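Local coordinates for uncharacterized protein Atu1656 (PDB 2OJH), which is of unknown function but adopts the six-bladed beta-propeller fold of the TolB family and may, like TolB, bind other proteins, at residues W136-Y145 with D154-S162; G18-I26 with V36-F44. All blocks are in the same frame, centred on the assembly; numbering follows the deposited sequence. Where two conformers were deposited one is given.

Contact 1: residues W136-Y145 with D154-S162; sequences WSPDGKSFTY and DIYSMDIDS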
loop_
_atom_site.group_PDB
_atom_site.type_symbol
_atom_site.label_atom_id
_atom_site.label_comp_id
_atom_site.label_asym_id
_atom_site.label_seq_id
_atom_site.Cartn_x
_atom_site.Cartn_y
_atom_site.Cartn_z
ATOM N N TRP A 136 -2.610 -3.303 -7.856
ATOM C CA TRP A 136 -2.692 -3.722 -9.256
ATOM C C TRP A 136 -3.438 -5.052 -9.350
ATOM O O TRP A 136 -3.161 -5.967 -8.580
ATOM C CB TRP A 136 -1.293 -3.899 -9.861
ATOM C CG TRP A 136 -1.156 -3.445 -11.292
ATOM C CD1 TRP A 136 -1.840 -3.903 -12.375
ATOM C CD2 TRP A 136 -0.253 -2.446 -11.778
ATOM N NE1 TRP A 136 -1.429 -3.239 -13.515
ATOM C CE2 TRP A 136 -0.457 -2.335 -13.168
ATOM C CE3 TRP A 136 0.704 -1.623 -11.167
ATOM C CZ2 TRP A 136 0.273 -1.444 -13.958
ATOM C CZ3 TRP A 136 1.431 -0.736 -11.953
ATOM C CH2 TRP A 136 1.208 -0.650 -13.331
ATOM N N SER A 137 -4.353 -5.173 -10.316
ATOM C CA SER A 137 -5.111 -6.415 -10.499
ATOM C C SER A 137 -4.141 -7.553 -10.842
ATOM O O SER A 137 -3.140 -7.332 -11.550
ATOM C CB SER A 137 -6.208 -6.258 -11.559
ATOM O OG SER A 137 -5.669 -6.228 -12.853
ATOM N N PRO A 138 -4.401 -8.773 -10.319
ATOM C CA PRO A 138 -3.546 -9.915 -10.637
ATOM C C PRO A 138 -3.265 -10.086 -12.135
ATOM O O PRO A 138 -2.143 -10.437 -12.506
ATOM C CB PRO A 138 -4.345 -11.098 -10.085
ATOM C CG PRO A 138 -5.036 -10.495 -8.894
ATOM C CD PRO A 138 -5.475 -9.155 -9.391
ATOM N N ASP A 139 -4.253 -9.833 -12.994
ATOM C CA ASP A 139 -4.027 -9.971 -14.438
ATOM C C ASP A 139 -3.320 -8.761 -15.076
ATOM O O ASP A 139 -3.146 -8.718 -16.293
ATOM C CB ASP A 139 -5.330 -10.329 -15.188
ATOM C CG ASP A 139 -6.393 -9.211 -15.161
ATOM O OD1 ASP A 139 -6.155 -8.100 -14.637
ATOM O OD2 ASP A 139 -7.507 -9.448 -15.682
ATOM N N GLY A 140 -2.968 -7.774 -14.249
ATOM C CA GLY A 140 -2.274 -6.562 -14.688
ATOM C C GLY A 140 -3.074 -5.528 -15.474
ATOM O O GLY A 140 -2.552 -4.456 -15.795
ATOM N N LYS A 141 -4.328 -5.833 -15.791
ATOM C CA LYS A 141 -5.113 -4.991 -16.694
ATOM C C LYS A 141 -5.808 -3.817 -15.989
ATOM O O LYS A 141 -6.231 -2.851 -16.630
ATOM C CB LYS A 141 -6.147 -5.842 -17.439
ATOM C CG LYS A 141 -5.561 -6.974 -18.275
ATOM C CD LYS A 141 -6.662 -7.573 -19.148
ATOM C CE LYS A 141 -6.150 -8.678 -20.070
ATOM N NZ LYS A 141 -5.788 -9.929 -19.319
ATOM N N SER A 142 -5.917 -3.889 -14.666
ATOM C CA SER A 142 -6.678 -2.884 -13.931
ATOM C C SER A 142 -5.934 -2.511 -12.653
ATOM O O SER A 142 -5.034 -3.228 -12.234
ATOM C CB SER A 142 -8.052 -3.440 -13.548
ATOM O OG SER A 142 -8.839 -3.687 -14.691
ATOM N N PHE A 143 -6.274 -1.369 -12.066
ATOM C CA PHE A 143 -5.770 -1.055 -10.729
ATOM C C PHE A 143 -6.857 -0.447 -9.871
ATOM O O PHE A 143 -7.898 0.003 -10.363
ATOM C CB PHE A 143 -4.523 -0.164 -10.772
ATOM C CG PHE A 143 -4.747 1.197 -11.425
ATOM C CD1 PHE A 143 -5.289 2.253 -10.704
ATOM C CD2 PHE A 143 -4.398 1.409 -12.765
ATOM C CE1 PHE A 143 -5.498 3.507 -11.294
ATOM C CE2 PHE A 143 -4.607 2.663 -13.362
ATOM C CZ PHE A 143 -5.156 3.707 -12.618
ATOM N N THR A 144 -6.640 -0.460 -8.566
ATOM C CA THR A 144 -7.639 0.046 -7.655
ATOM C C THR A 144 -7.041 1.196 -6.844
ATOM O O THR A 144 -5.805 1.268 -6.667
ATOM C CB THR A 144 -8.177 -1.095 -6.768
ATOM O OG1 THR A 144 -9.264 -0.625 -5.964
ATOM C CG2 THR A 144 -7.069 -1.658 -5.861
ATOM N N TYR A 145 -7.897 2.077 -6.316
ATOM C CA TYR A 145 -7.411 3.291 -5.653
ATOM C C TYR A 145 -8.438 3.946 -4.773
ATOM O O TYR A 145 -9.648 3.630 -4.837
ATOM C CB TYR A 145 -6.898 4.311 -6.687
ATOM C CG TYR A 145 -7.864 4.748 -7.788
ATOM C CD1 TYR A 145 -8.127 3.923 -8.893
ATOM C CD2 TYR A 145 -8.448 6.016 -7.768
ATOM C CE1 TYR A 145 -8.996 4.324 -9.897
ATOM C CE2 TYR A 145 -9.299 6.432 -8.776
ATOM C CZ TYR A 145 -9.573 5.576 -9.850
ATOM O OH TYR A 145 -10.401 5.984 -10.885
ATOM N N ASP A 154 -13.926 7.013 -1.577
ATOM C CA ASP A 154 -14.394 5.731 -2.094
ATOM C C ASP A 154 -13.332 4.899 -2.764
ATOM O O ASP A 154 -12.266 5.417 -3.183
ATOM C CB ASP A 154 -15.540 5.921 -3.102
ATOM C CG ASP A 154 -16.876 6.162 -2.429
ATOM O OD1 ASP A 154 -17.237 5.423 -1.470
ATOM O OD2 ASP A 154 -17.557 7.109 -2.867
ATOM N N ILE A 155 -13.666 3.617 -2.922
ATOM C CA ILE A 155 -12.832 2.682 -3.654
ATOM C C ILE A 155 -13.246 2.730 -5.102
ATOM O O ILE A 155 -14.443 2.646 -5.422
ATOM C CB ILE A 155 -13.009 1.240 -3.095
ATOM C CG1 ILE A 155 -12.805 1.222 -1.551
ATOM C CG2 ILE A 155 -12.103 0.235 -3.840
ATOM C CD1 ILE A 155 -11.461 1.812 -1.046
ATOM N N TYR A 156 -12.252 2.876 -5.975
ATOM C CA TYR A 156 -12.478 2.918 -7.416
ATOM C C TYR A 156 -11.565 1.890 -8.045
ATOM O O TYR A 156 -10.559 1.482 -7.442
ATOM C CB TYR A 156 -12.105 4.298 -8.006
ATOM C CG TYR A 156 -13.057 5.385 -7.629
ATOM C CD1 TYR A 156 -14.140 5.695 -8.443
ATOM C CD2 TYR A 156 -12.913 6.077 -6.418
ATOM C CE1 TYR A 156 -15.072 6.672 -8.055
ATOM C CE2 TYR A 156 -13.837 7.045 -6.031
ATOM C CZ TYR A 156 -14.908 7.333 -6.856
ATOM O OH TYR A 156 -15.804 8.301 -6.497
ATOM N N SER A 157 -11.882 1.493 -9.281
ATOM C CA SER A 157 -10.928 0.762 -10.072
ATOM C C SER A 157 -10.903 1.361 -11.474
ATOM O O SER A 157 -11.849 2.038 -11.887
ATOM C CB SER A 157 -11.275 -0.728 -10.109
ATOM O OG SER A 157 -12.516 -0.928 -10.750
HETATM N N MSE A 158 -9.810 1.163 -12.186
HETATM C CA MSE A 158 -9.726 1.663 -13.547
HETATM C C MSE A 158 -9.163 0.579 -14.417
HETATM O O MSE A 158 -8.265 -0.145 -14.007
HETATM C CB MSE A 158 -8.863 2.928 -13.624
HETATM C CG MSE A 158 -8.490 3.356 -15.056
HETATM SE SE MSE A 158 -7.824 5.177 -15.090
HETATM C CE MSE A 158 -9.336 6.119 -14.336
ATOM N N ASP A 159 -9.718 0.473 -15.619
ATOM C CA ASP A 159 -9.165 -0.342 -16.674
ATOM C C ASP A 159 -8.096 0.496 -17.384
ATOM O O ASP A 159 -8.377 1.567 -17.920
ATOM C CB ASP A 159 -10.304 -0.767 -17.618
ATOM C CG ASP A 159 -9.815 -1.567 -18.808
ATOM O OD1 ASP A 159 -9.324 -0.947 -19.780
ATOM O OD2 ASP A 159 -9.923 -2.815 -18.769
ATOM N N ILE A 160 -6.867 0.009 -17.370
ATOM C CA ILE A 160 -5.726 0.753 -17.904
ATOM C C ILE A 160 -5.824 1.095 -19.401
ATOM O O ILE A 160 -5.507 2.227 -19.799
ATOM C CB ILE A 160 -4.408 0.021 -17.593
ATOM C CG1 ILE A 160 -4.167 -0.003 -16.085
ATOM C CG2 ILE A 160 -3.230 0.683 -18.264
ATOM C CD1 ILE A 160 -3.071 -0.949 -15.723
ATOM N N ASP A 161 -6.281 0.137 -20.201
ATOM C CA ASP A 161 -6.406 0.328 -21.642
ATOM C C ASP A 161 -7.525 1.291 -22.060
ATOM O O ASP A 161 -7.378 2.006 -23.052
ATOM C CB ASP A 161 -6.545 -1.023 -22.347
ATOM C CG ASP A 161 -5.215 -1.760 -22.478
ATOM O OD1 ASP A 161 -4.145 -1.155 -22.237
ATOM O OD2 ASP A 161 -5.238 -2.957 -22.834
ATOM N N SER A 162 -8.625 1.323 -21.306
ATOM C CA SER A 162 -9.778 2.175 -21.660
ATOM C C SER A 162 -9.816 3.512 -20.915
ATOM O O SER A 162 -10.404 4.491 -21.399
ATOM C CB SER A 162 -11.102 1.432 -21.462
ATOM O OG SER A 162 -11.446 1.381 -20.086
HETATM O O HOH W 1 -6.399 -2.840 -19.256
#

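Contact 2: residues G18-I26 with V36-F44; sequences GSMRSSIEI and VVWQTPELF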
loop_
_atom_site.group_PDB
_atom_site.type_symbol
_atom_site.label_atom_id
_atom_site.label_comp_id
_atom_site.label_asym_id
_atom_site.label_seq_id
_atom_site.Cartn_x
_atom_site.Cartn_y
_atom_site.Cartn_z
ATOM N N GLY A 18 23.922 11.826 12.172
ATOM C CA GLY A 18 22.427 11.804 12.289
ATOM C C GLY A 18 22.047 10.453 12.853
ATOM O O GLY A 18 22.630 9.435 12.452
ATOM N N SER A 19 21.102 10.412 13.794
ATOM C CA SER A 19 20.653 9.113 14.318
ATOM C C SER A 19 19.670 8.462 13.339
ATOM O O SER A 19 19.118 9.130 12.468
ATOM C CB SER A 19 20.063 9.247 15.725
ATOM O OG SER A 19 18.898 10.041 15.684
HETATM N N MSE A 20 19.470 7.151 13.455
HETATM C CA MSE A 20 18.600 6.470 12.495
HETATM C C MSE A 20 17.155 6.929 12.640
HETATM O O MSE A 20 16.670 7.151 13.750
HETATM C CB MSE A 20 18.712 4.949 12.596
HETATM C CG MSE A 20 20.112 4.422 12.347
HETATM SE SE MSE A 20 20.895 4.960 10.633
HETATM C CE MSE A 20 21.967 6.517 11.153
ATOM N N ARG A 21 16.494 7.090 11.505
ATOM C CA ARG A 21 15.078 7.448 11.476
ATOM C C ARG A 21 14.197 6.348 10.912
ATOM O O ARG A 21 13.094 6.137 11.406
ATOM C CB ARG A 21 14.860 8.728 10.650
ATOM C CG ARG A 21 13.405 9.148 10.522
ATOM C CD ARG A 21 12.842 9.683 11.830
ATOM N NE ARG A 21 11.602 10.419 11.579
ATOM C CZ ARG A 21 10.414 10.103 12.084
ATOM N NH1 ARG A 21 10.291 9.063 12.905
ATOM N NH2 ARG A 21 9.346 10.845 11.767
ATOM N N SER A 22 14.664 5.690 9.847
ATOM C CA SER A 22 13.919 4.621 9.212
ATOM C C SER A 22 14.772 3.363 9.185
ATOM O O SER A 22 15.982 3.441 8.969
ATOM C CB SER A 22 13.544 4.962 7.756
ATOM O OG SER A 22 13.034 6.277 7.623
ATOM N N SER A 23 14.103 2.225 9.402
ATOM C CA SER A 23 14.674 0.886 9.289
ATOM C C SER A 23 13.792 0.100 8.331
ATOM O O SER A 23 12.650 -0.238 8.648
ATOM C CB SER A 23 14.717 0.200 10.659
ATOM O OG SER A 23 15.392 -1.049 10.595
ATOM N N ILE A 24 14.314 -0.134 7.132
ATOM C CA ILE A 24 13.624 -0.918 6.120
ATOM C C ILE A 24 13.881 -2.403 6.463
ATOM O O ILE A 24 15.035 -2.851 6.547
ATOM C CB ILE A 24 14.095 -0.553 4.666
ATOM C CG1 ILE A 24 13.784 0.922 4.310
ATOM C CG2 ILE A 24 13.337 -1.399 3.654
ATOM C CD1 ILE A 24 14.580 1.958 5.004
ATOM N N GLU A 25 12.799 -3.133 6.704
ATOM C CA GLU A 25 12.879 -4.483 7.262
ATOM C C GLU A 25 11.997 -5.483 6.520
ATOM O O GLU A 25 11.065 -5.095 5.833
ATOM C CB GLU A 25 12.501 -4.420 8.737
ATOM C CG GLU A 25 13.497 -3.594 9.572
ATOM C CD GLU A 25 13.148 -3.492 11.052
ATOM O OE1 GLU A 25 12.206 -4.161 11.509
ATOM O OE2 GLU A 25 13.844 -2.727 11.769
ATOM N N ILE A 26 12.278 -6.777 6.681
ATOM C CA ILE A 26 11.464 -7.829 6.079
ATOM C C ILE A 26 11.119 -8.825 7.158
ATOM O O ILE A 26 11.954 -9.106 8.016
ATOM C CB ILE A 26 12.283 -8.528 4.990
ATOM C CG1 ILE A 26 12.386 -7.615 3.759
ATOM C CG2 ILE A 26 11.699 -9.907 4.677
ATOM C CD1 ILE A 26 13.539 -8.064 2.808
ATOM N N VAL A 36 16.941 -6.770 8.813
ATOM C CA VAL A 36 17.090 -5.346 8.519
ATOM C C VAL A 36 17.801 -5.230 7.164
ATOM O O VAL A 36 18.940 -5.703 6.995
ATOM C CB VAL A 36 17.912 -4.654 9.615
ATOM C CG1 VAL A 36 18.188 -3.189 9.261
ATOM C CG2 VAL A 36 17.223 -4.790 10.981
ATOM N N VAL A 37 17.120 -4.626 6.198
ATOM C CA VAL A 37 17.699 -4.379 4.886
ATOM C C VAL A 37 18.573 -3.132 4.897
ATOM O O VAL A 37 19.671 -3.140 4.349
ATOM C CB VAL A 37 16.593 -4.203 3.830
ATOM C CG1 VAL A 37 17.210 -4.018 2.446
ATOM C CG2 VAL A 37 15.718 -5.424 3.827
ATOM N N TRP A 38 18.084 -2.058 5.509
ATOM C CA TRP A 38 18.788 -0.772 5.470
ATOM C C TRP A 38 18.211 0.169 6.517
ATOM O O TRP A 38 16.986 0.242 6.661
ATOM C CB TRP A 38 18.593 -0.140 4.089
ATOM C CG TRP A 38 19.476 1.020 3.820
ATOM C CD1 TRP A 38 20.846 1.028 3.813
ATOM C CD2 TRP A 38 19.058 2.336 3.481
ATOM N NE1 TRP A 38 21.302 2.295 3.507
ATOM C CE2 TRP A 38 20.226 3.113 3.288
ATOM C CE3 TRP A 38 17.811 2.937 3.306
ATOM C CZ2 TRP A 38 20.185 4.464 2.932
ATOM C CZ3 TRP A 38 17.762 4.307 2.938
ATOM C CH2 TRP A 38 18.949 5.051 2.777
ATOM N N GLN A 39 19.088 0.874 7.240
ATOM C CA GLN A 39 18.676 1.938 8.157
ATOM C C GLN A 39 19.213 3.249 7.662
ATOM O O GLN A 39 20.298 3.295 7.056
ATOM C CB GLN A 39 19.138 1.667 9.587
ATOM C CG GLN A 39 18.591 0.330 10.113
ATOM C CD GLN A 39 18.758 0.170 11.588
ATOM O OE1 GLN A 39 19.681 0.740 12.184
ATOM N NE2 GLN A 39 17.880 -0.639 12.200
ATOM N N THR A 40 18.468 4.327 7.910
ATOM C CA THR A 40 18.856 5.658 7.431
ATOM C C THR A 40 18.333 6.741 8.365
ATOM O O THR A 40 17.291 6.555 8.989
ATOM C CB THR A 40 18.357 5.908 5.973
ATOM O OG1 THR A 40 18.642 7.257 5.560
ATOM C CG2 THR A 40 16.881 5.639 5.850
ATOM N N PRO A 41 19.068 7.863 8.476
ATOM C CA PRO A 41 18.519 9.042 9.166
ATOM C C PRO A 41 17.448 9.788 8.343
ATOM O O PRO A 41 16.803 10.686 8.857
ATOM C CB PRO A 41 19.755 9.918 9.390
ATOM C CG PRO A 41 20.633 9.586 8.230
ATOM C CD PRO A 41 20.441 8.109 8.000
ATOM N N GLU A 42 17.269 9.394 7.088
ATOM C CA GLU A 42 16.221 9.954 6.245
ATOM C C GLU A 42 14.875 9.285 6.529
ATOM O O GLU A 42 14.809 8.270 7.236
ATOM C CB GLU A 42 16.590 9.805 4.765
ATOM C CG GLU A 42 17.990 10.334 4.421
ATOM C CD GLU A 42 18.106 11.848 4.525
ATOM O OE1 GLU A 42 17.089 12.553 4.355
ATOM O OE2 GLU A 42 19.225 12.340 4.774
ATOM N N LEU A 43 13.808 9.863 5.982
ATOM C CA LEU A 43 12.467 9.298 6.121
ATOM C C LEU A 43 12.113 8.550 4.837
ATOM O O LEU A 43 11.909 9.168 3.779
ATOM C CB LEU A 43 11.461 10.425 6.400
ATOM C CG LEU A 43 10.070 10.036 6.900
ATOM C CD1 LEU A 43 10.160 9.493 8.312
ATOM C CD2 LEU A 43 9.190 11.275 6.868
ATOM N N PHE A 44 12.103 7.220 4.918
ATOM C CA PHE A 44 11.794 6.378 3.772
ATOM C C PHE A 44 10.508 5.664 4.104
ATOM O O PHE A 44 10.270 5.333 5.277
ATOM C CB PHE A 44 12.906 5.364 3.504
ATOM C CG PHE A 44 13.943 5.858 2.558
ATOM C CD1 PHE A 44 14.802 6.896 2.920
ATOM C CD2 PHE A 44 14.027 5.319 1.279
ATOM C CE1 PHE A 44 15.766 7.366 2.040
ATOM C CE2 PHE A 44 14.990 5.795 0.382
ATOM C CZ PHE A 44 15.849 6.818 0.764
#

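Contact 1: residues W136-Y145 with D154-S162
F143 and Y145 pair with M158 and Y156 in an antiparallel hairpin, the two middle strands of one four-stranded propeller blade. F143 and M158 exchange two backbone hydrogen bonds, and so do Y145 and Y156. Y156 O has a second donor: T144 OG1 reaches it at 2.9 Å, and this hydroxyl and Y145 N arrive from opposite faces of the carbonyl plane. T144 OG1 stands anti to its own backbone N (chi1 -174°), which turns it to this oxygen. K141 O is also shared: it takes I160 N at 3.0 Å and a water that in turn accepts from D161 N.

The S137-G140 turn is type I. D139 OD1 accepts from S137 OG and, just past the turn, from K141 N, making an Asx turn. S137 OG in turn accepts from S142 N. Y145 lays one ring face on Y156 CB, 3.6 Å from the ring centroid, and its OH is hydrogen-bonded to E165 OE2. F143 receives M158 CB over one face and I160 CG1 at its edge. W136 NE1 donates in its ring plane to G140 O at 2.8 Å, and I160 CD1 lies 3.5 Å from that same G140 O.

Contact 2: residues G18-I26 with V36-F44
This is an antiparallel hairpin contact between strands 22-28 and 33-40, close to the N terminus, continued by the loop that follows the second strand. Two classic beta bulges interrupt the pairing. At one, R21 N and S22 N both donate to T40 O, at 2.7 and 2.9 Å. At the other, V37 N binds I24 O, while W38 N makes only a weak bond to the same oxygen.

S22 holds the loop beyond T40. Its OG, turned to the loop beside the backbone N (chi1 -45°), donates to E42 O at 2.7 Å, in the carbonyl plane and on a lone pair, and accepts from F44 N at 3.0 Å. The hydroxyl is thus both donor and acceptor, and it fixes the path of the chain through L43. T40 OG1 accepts from E42 N in an ST turn.

Strand 285-291 flanks 22-28 on the side away from 33-40, so this propeller blade joins the two ends of the chain, the closure known as molecular velcro. R21 reaches D246 and F292 with its guanidinium, and L43 CD1 sits over one face of that group, 3.7 Å from R21 NE.

On the face carrying S23, Q39 NE2 donates to S23 OG at 3.0 Å. S23 OG donates in turn to E25 OE2, on the anti lone pair. E25 also forms a salt bridge with R290. On the other face I24 CD1 touches W38 CE3 and F44 CB, about at right angles as seen from it, and W38 CZ3 stands 3.7 Å above the centre of the F44 ring.

From the N terminus, contact 2 comes first: 18-26 meets 36-44 and closes a short hairpin loop. The chain then builds the blade of strands 45-49 to 76-77 and the blade of strands 91-92 to 123-124. Contact 1 follows, where 136-145 meets 154-162 around a second short loop. The two loops are in series and neither nest nor cross. Contact 2 lies in the blade where strand 22-28 also pairs with 285-291, and that second pairing closes the ring. Contact 1 lies wholly within a blade built from one continuous run of chain. Their centres are 32 Å apart, on opposite sides of the chain's centre.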